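Local coordinates for tail fiber protein (Acinetobacter phage AM24, PDB 5W5P), which probably serves as the trimeric tailspike with which the phage recognises, and perhaps degrades, the capsular polysaccharide of its Acinetobacter host, at residues G434-A437 and R438-Q441; A442-L445 and H446-R450; F182-K185 and R186-G189. One frame throughout, in Å; residues are numbered along the deposited sequence.

Contact 3 comes first along the chain, contacts 1 and 2 much later. Contact 3 is the turn that leaves strand 182-184, early in the parallel beta-helix. Contacts 1 and 2 are successive in the loop between strand 431-432 and strand 451-461, which opens the antiparallel C-terminal part. Their centres are 13 Å apart. On the opposite side of the chain's centre, contact 3 lies 51 Å from contact 1 and 55 Å from contact 2, centre to centre. The 434-450 linker touches both other subunits, so contacts 1 and 2 mark where three chains meet between the beta-helix and the C-terminal part, while contact 3 is a turn that no other chain touches.

Contact 1. Residues G434-A437 and R438-Q441; sequences GGNA and RRHQ
N436 and R439 meet tightly at the start of the short 3-10 segment 438-440. The N436 amide oxygen OD1 accepts the backbone N of R439 at 2.7 Å, with the donor tilted 26° from the carbonyl plane. CG of N436 stands between the backbone N and C (chi1 58°), which brings the amide back against the turn. N436 ND2 lies over one face of the R439 guanidinium, 3.2 Å from R439 NH2, with the two planes 79° apart. Both groups are donors, so this is packing and not a bond. G435 CA sits 3.7 Å from R439 NH1, whose polar partner is Y416 O. A437 O takes two bonds from the same face of its plane, from H440 N at 3.0 Å and H440 ND1 at 3.3 Å. ND1 also makes a weak bond to N436 O at the ring edge. R438 is the looser side: only the base of its side chain meets N436, and its guanidinium leaves to form a salt bridge with D454 of the second subunit. H440 is buried: its NE2 bonds M418 N, and its ring meets W419 and F432. The turn thus packs on the 416-422 loop and the end of strand 431-432, ahead of strand 451-461.

Contact 2. Residues A442-L445 and H446-R450; sequences APKL and HTEAR
A short turn with helical backbone angles, residues 446-448, leads into strand 451-461. K444 packs against E448 at its end, and L445 packs beside T447. E448 N makes a weak bond to L445 O at 3.1 Å. The CB of E448 points back at the preceding residues. The E448 carboxylate OE1 forms a long salt bridge with K444 NZ at 3.6 Å. The lysine leaves its backbone with CG anti to N (chi1 174°), then bends at chi3 and chi4. The bends bring K444 NZ to within 4.0 Å of E448 CB. Two waters add to this. One bridges K444 NZ and E448 O, accepting from K444 NZ at 2.6 Å. The other accepts from L445 N at 2.8 Å and donates weakly to E448 OE1. The second carboxylate oxygen, OE2, bonds G429 N.

This is the crossing from the parallel beta-helix to the antiparallel C-terminal part, and here the three chains meet. H446 N bonds H446 NE2 of the second subunit and its own NE2 bonds H446 N of the third, which joins the three histidines in a cycle, while ND1 bonds V451 O in the same chain, consistent with a proton on ND1 and a lone pair on NE2.

L445 and T447 lie side by side and point the same way, with L445 CD2 3.4 Å from T447 OG1. That hydroxyl bonds T426 OG1 of the third subunit. T447 CG2 sits 3.6 Å above one face of the H446 ring, offset toward the rim.

Contact 3. Residues F182-K185 and R186-G189; sequences FTSK and RSIG
R186 follows K185 directly and touches S184 only lightly, its CG lying 4.2 Å from S184 OG. Its chain then runs extended from CG to NE and away from the strand residues. NH2 bonds Y198 O, and the guanidinium makes a cation-pi contact with Y198. S184 OG bonds L197 O, which ties the start of the turn to the same stretch of chain.

S187 comes next and makes the main grip. Both its backbone N, at 3.3 Å, and its hydroxyl OG, at 2.9 Å, donate to S184 O from the same face of that carbonyl. OG stands between the backbone N and C (chi1 77°), the position from which it turns back to S184 O. The OG bond is tilted 22° from the carbonyl plane, while N lies well above it. A water donates to S187 OG at 2.6 Å and also meets T183 OG1 at 2.8 Å, linking the hydroxyl to the strand.

I188 closes the segment's contacts. Its N bonds K185 O at 3.1 Å, and I188 CB comes to 3.4 Å from K185 O. G189 carries the chain onward, its N bonding E191 OE2.

The bonds to S184 O and K185 O define two overlapping type I beta turns. They lead the chain out of strand 182-184, which pairs in parallel with 151-153, as turns do between the successive strands of a parallel beta-helix.

Contact 1. Residues G434-A437 and R438-Q441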
loop_
_atom_site.group_PDB
_atom_site.type_symbol
_atom_site.label_atom_id
_atom_site.label_comp_id
_atom_site.label_asym_id
_atom_site.label_seq_id
_atom_site.Cartn_x
_atom_site.Cartn_y
_atom_site.Cartn_z
ATOM N N GLY A 434 -20.665 -2.347 -17.828
ATOM C CA GLY A 434 -21.380 -3.367 -18.569
ATOM C C GLY A 434 -22.257 -4.281 -17.739
ATOM O O GLY A 434 -23.038 -5.052 -18.312
ATOM N N GLY A 435 -22.149 -4.235 -16.413
ATOM C CA GLY A 435 -23.005 -5.011 -15.544
ATOM C C GLY A 435 -23.777 -4.119 -14.594
ATOM O O GLY A 435 -24.152 -2.998 -14.954
ATOM N N ASN A 436 -24.019 -4.598 -13.377
ATOM C CA ASN A 436 -24.709 -3.799 -12.377
ATOM C C ASN A 436 -24.326 -4.306 -10.998
ATOM O O ASN A 436 -23.932 -5.464 -10.831
ATOM C CB ASN A 436 -26.225 -3.853 -12.566
ATOM C CG ASN A 436 -26.758 -5.267 -12.515
ATOM O OD1 ASN A 436 -27.123 -5.770 -11.451
ATOM N ND2 ASN A 436 -26.799 -5.921 -13.671
ATOM N N ALA A 437 -24.450 -3.418 -10.008
ATOM C CA ALA A 437 -24.152 -3.801 -8.633
ATOM C C ALA A 437 -25.205 -4.743 -8.067
ATOM O O ALA A 437 -24.880 -5.619 -7.257
ATOM C CB ALA A 437 -24.032 -2.557 -7.756
ATOM N N ARG A 438 -26.465 -4.584 -8.483
ATOM C CA ARG A 438 -27.554 -5.344 -7.876
ATOM C C ARG A 438 -27.365 -6.846 -8.050
ATOM O O ARG A 438 -27.732 -7.625 -7.164
ATOM C CB ARG A 438 -28.889 -4.896 -8.473
ATOM C CG ARG A 438 -30.102 -5.422 -7.730
ATOM C CD ARG A 438 -31.399 -4.959 -8.371
ATOM N NE ARG A 438 -31.600 -3.517 -8.258
ATOM C CZ ARG A 438 -32.036 -2.916 -7.156
ATOM N NH1 ARG A 438 -32.303 -3.638 -6.075
ATOM N NH2 ARG A 438 -32.197 -1.599 -7.132
ATOM N N ARG A 439 -26.780 -7.264 -9.174
ATOM C CA ARG A 439 -26.552 -8.674 -9.472
ATOM C C ARG A 439 -25.672 -9.363 -8.431
ATOM O O ARG A 439 -25.730 -10.593 -8.293
ATOM C CB ARG A 439 -25.942 -8.766 -10.877
ATOM C CG ARG A 439 -25.060 -9.964 -11.170
ATOM C CD ARG A 439 -24.332 -9.774 -12.488
ATOM N NE ARG A 439 -25.207 -9.244 -13.531
ATOM C CZ ARG A 439 -24.778 -8.731 -14.680
ATOM N NH1 ARG A 439 -23.480 -8.675 -14.949
ATOM N NH2 ARG A 439 -25.648 -8.275 -15.566
ATOM N N HIS A 440 -24.874 -8.605 -7.683
ATOM C CA HIS A 440 -24.014 -9.189 -6.663
ATOM C C HIS A 440 -24.758 -9.546 -5.383
ATOM O O HIS A 440 -24.169 -10.195 -4.511
ATOM C CB HIS A 440 -22.861 -8.232 -6.346
ATOM C CG HIS A 440 -21.968 -7.964 -7.518
ATOM N ND1 HIS A 440 -22.378 -7.237 -8.615
ATOM C CD2 HIS A 440 -20.696 -8.351 -7.775
ATOM C CE1 HIS A 440 -21.394 -7.182 -9.495
ATOM N NE2 HIS A 440 -20.361 -7.846 -9.008
ATOM N N GLN A 441 -26.029 -9.149 -5.262
ATOM C CA GLN A 441 -26.841 -9.382 -4.061
ATOM C C GLN A 441 -26.156 -8.838 -2.810
ATOM O O GLN A 441 -26.150 -9.477 -1.757
ATOM C CB GLN A 441 -27.175 -10.867 -3.886
ATOM C CG GLN A 441 -27.537 -11.598 -5.160
ATOM C CD GLN A 441 -28.751 -11.016 -5.835
ATOM O OE1 GLN A 441 -29.696 -10.589 -5.172
ATOM N NE2 GLN A 441 -28.739 -10.999 -7.165
#

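Contact 2. Residues A442-L445 and H446-R450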
loop_
_atom_site.group_PDB
_atom_site.type_symbol
_atom_site.label_atom_id
_atom_site.label_comp_id
_atom_site.label_asym_id
_atom_site.label_seq_id
_atom_site.Cartn_x
_atom_site.Cartn_y
_atom_site.Cartn_z
ATOM N N ALA A 442 -25.567 -7.656 -2.925
ATOM C CA ALA A 442 -24.842 -7.104 -1.795
ATOM C C ALA A 442 -25.520 -5.835 -1.285
ATOM O O ALA A 442 -26.168 -5.119 -2.054
ATOM C CB ALA A 442 -23.388 -6.789 -2.171
ATOM N N PRO A 443 -25.400 -5.534 0.006
ATOM C CA PRO A 443 -25.959 -4.277 0.517
ATOM C C PRO A 443 -25.326 -3.072 -0.162
ATOM O O PRO A 443 -24.166 -3.098 -0.580
ATOM C CB PRO A 443 -25.621 -4.317 2.015
ATOM C CG PRO A 443 -25.421 -5.766 2.327
ATOM C CD PRO A 443 -24.825 -6.364 1.082
ATOM N N LYS A 444 -26.117 -2.011 -0.285
ATOM C CA LYS A 444 -25.660 -0.731 -0.807
ATOM C C LYS A 444 -25.532 0.245 0.354
ATOM O O LYS A 444 -26.494 0.446 1.102
ATOM C CB LYS A 444 -26.627 -0.190 -1.865
ATOM C CG LYS A 444 -26.288 1.212 -2.361
ATOM C CD LYS A 444 -27.419 1.828 -3.183
ATOM C CE LYS A 444 -27.274 1.508 -4.664
ATOM N NZ LYS A 444 -26.082 2.192 -5.260
ATOM N N LEU A 445 -24.344 0.830 0.515
ATOM C CA LEU A 445 -24.118 1.785 1.595
ATOM C C LEU A 445 -25.080 2.961 1.474
ATOM O O LEU A 445 -25.403 3.406 0.368
ATOM C CB LEU A 445 -22.667 2.275 1.571
ATOM C CG LEU A 445 -22.080 2.806 2.884
ATOM C CD1 LEU A 445 -22.124 1.743 3.969
ATOM C CD2 LEU A 445 -20.653 3.306 2.681
ATOM N N HIS A 446 -25.541 3.468 2.624
ATOM C CA HIS A 446 -26.565 4.513 2.617
ATOM C C HIS A 446 -26.070 5.791 1.958
ATOM O O HIS A 446 -26.876 6.570 1.435
ATOM C CB HIS A 446 -27.048 4.806 4.042
ATOM C CG HIS A 446 -26.066 5.567 4.879
ATOM N ND1 HIS A 446 -25.929 6.937 4.806
ATOM C CD2 HIS A 446 -25.189 5.151 5.822
ATOM C CE1 HIS A 446 -25.001 7.330 5.659
ATOM N NE2 HIS A 446 -24.537 6.265 6.291
ATOM N N THR A 447 -24.753 6.018 1.970
ATOM C CA THR A 447 -24.190 7.208 1.338
ATOM C C THR A 447 -24.461 7.227 -0.162
ATOM O O THR A 447 -24.741 8.285 -0.734
ATOM C CB THR A 447 -22.689 7.274 1.607
ATOM O OG1 THR A 447 -22.086 6.043 1.192
ATOM C CG2 THR A 447 -22.422 7.488 3.092
ATOM N N GLU A 448 -24.375 6.067 -0.818
ATOM C CA GLU A 448 -24.653 5.988 -2.249
ATOM C C GLU A 448 -26.136 6.171 -2.557
ATOM O O GLU A 448 -26.494 6.407 -3.717
ATOM C CB GLU A 448 -24.142 4.655 -2.798
ATOM C CG GLU A 448 -22.636 4.454 -2.576
ATOM C CD GLU A 448 -22.049 3.301 -3.371
ATOM O OE1 GLU A 448 -22.812 2.433 -3.848
ATOM O OE2 GLU A 448 -20.812 3.265 -3.520
ATOM N N ALA A 449 -27.004 6.056 -1.554
ATOM C CA ALA A 449 -28.412 6.388 -1.701
ATOM C C ALA A 449 -28.699 7.834 -1.324
ATOM O O ALA A 449 -29.863 8.189 -1.114
ATOM C CB ALA A 449 -29.278 5.440 -0.865
ATOM N N ARG A 450 -27.659 8.666 -1.228
ATOM C CA ARG A 450 -27.801 10.090 -0.923
ATOM C C ARG A 450 -28.457 10.316 0.438
ATOM O O ARG A 450 -29.179 11.297 0.636
ATOM C CB ARG A 450 -28.572 10.822 -2.029
ATOM C CG ARG A 450 -27.832 10.875 -3.358
ATOM C CD ARG A 450 -28.786 11.034 -4.523
ATOM N NE ARG A 450 -28.140 10.724 -5.793
ATOM C CZ ARG A 450 -28.056 11.565 -6.819
ATOM N NH1 ARG A 450 -28.581 12.780 -6.739
ATOM N NH2 ARG A 450 -27.442 11.189 -7.931
HETATM O O HOH W 1 -26.656 4.727 -5.712
HETATM O O HOH W 2 -22.617 0.477 -1.648
#

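Contact 3. Residues F182-K185 and R186-G189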
loop_
_atom_site.group_PDB
_atom_site.type_symbol
_atom_site.label_atom_id
_atom_site.label_comp_id
_atom_site.label_asym_id
_atom_site.label_seq_id
_atom_site.Cartn_x
_atom_site.Cartn_y
_atom_site.Cartn_z
ATOM N N PHE A 182 17.882 -23.767 -5.282
ATOM C CA PHE A 182 18.453 -23.160 -4.090
ATOM C C PHE A 182 17.646 -23.609 -2.883
ATOM O O PHE A 182 16.412 -23.523 -2.882
ATOM C CB PHE A 182 18.475 -21.635 -4.209
ATOM C CG PHE A 182 19.540 -21.125 -5.135
ATOM C CD1 PHE A 182 20.882 -21.302 -4.829
ATOM C CD2 PHE A 182 19.204 -20.497 -6.323
ATOM C CE1 PHE A 182 21.872 -20.847 -5.685
ATOM C CE2 PHE A 182 20.188 -20.039 -7.188
ATOM C CZ PHE A 182 21.526 -20.214 -6.865
ATOM N N THR A 183 18.343 -24.118 -1.872
ATOM C CA THR A 183 17.707 -24.604 -0.658
ATOM C C THR A 183 18.680 -24.386 0.493
ATOM O O THR A 183 19.713 -23.729 0.335
ATOM C CB THR A 183 17.295 -26.072 -0.822
ATOM O OG1 THR A 183 16.576 -26.504 0.338
ATOM C CG2 THR A 183 18.524 -26.955 -1.002
ATOM N N SER A 184 18.356 -24.938 1.656
ATOM C CA SER A 184 19.272 -24.885 2.783
ATOM C C SER A 184 20.272 -26.027 2.685
ATOM O O SER A 184 19.916 -27.153 2.323
ATOM C CB SER A 184 18.509 -24.960 4.103
ATOM O OG SER A 184 17.962 -26.253 4.295
ATOM N N LYS A 185 21.535 -25.729 3.002
ATOM C CA LYS A 185 22.565 -26.763 2.952
ATOM C C LYS A 185 22.282 -27.877 3.950
ATOM O O LYS A 185 22.530 -29.053 3.659
ATOM C CB LYS A 185 23.944 -26.156 3.205
ATOM C CG LYS A 185 25.089 -27.157 3.077
ATOM C CD LYS A 185 26.436 -26.515 3.399
ATOM C CE LYS A 185 27.307 -26.397 2.161
ATOM N NZ LYS A 185 28.381 -27.432 2.110
ATOM N N ARG A 186 21.752 -27.537 5.130
ATOM C CA ARG A 186 21.583 -28.556 6.161
ATOM C C ARG A 186 20.417 -29.493 5.884
ATOM O O ARG A 186 20.270 -30.493 6.597
ATOM C CB ARG A 186 21.420 -27.912 7.537
ATOM C CG ARG A 186 20.202 -27.032 7.704
ATOM C CD ARG A 186 20.084 -26.593 9.149
ATOM N NE ARG A 186 19.032 -25.605 9.351
ATOM C CZ ARG A 186 18.629 -25.175 10.545
ATOM N NH1 ARG A 186 19.190 -25.650 11.647
ATOM N NH2 ARG A 186 17.668 -24.267 10.641
ATOM N N SER A 187 19.599 -29.208 4.873
ATOM C CA SER A 187 18.562 -30.133 4.434
ATOM C C SER A 187 19.050 -31.116 3.378
ATOM O O SER A 187 18.346 -32.091 3.094
ATOM C CB SER A 187 17.361 -29.361 3.880
ATOM O OG SER A 187 17.627 -28.873 2.576
ATOM N N ILE A 188 20.226 -30.892 2.789
ATOM C CA ILE A 188 20.736 -31.800 1.770
ATOM C C ILE A 188 21.104 -33.129 2.416
ATOM O O ILE A 188 21.874 -33.179 3.383
ATOM C CB ILE A 188 21.935 -31.175 1.042
ATOM C CG1 ILE A 188 21.493 -29.922 0.283
ATOM C CG2 ILE A 188 22.569 -32.190 0.094
ATOM C CD1 ILE A 188 22.632 -29.108 -0.285
ATOM N N GLY A 189 20.561 -34.218 1.870
ATOM C CA GLY A 189 20.654 -35.521 2.480
ATOM C C GLY A 189 19.505 -35.863 3.405
ATOM O O GLY A 189 19.321 -37.039 3.735
HETATM O O HOH W 3 16.272 -29.308 0.383
#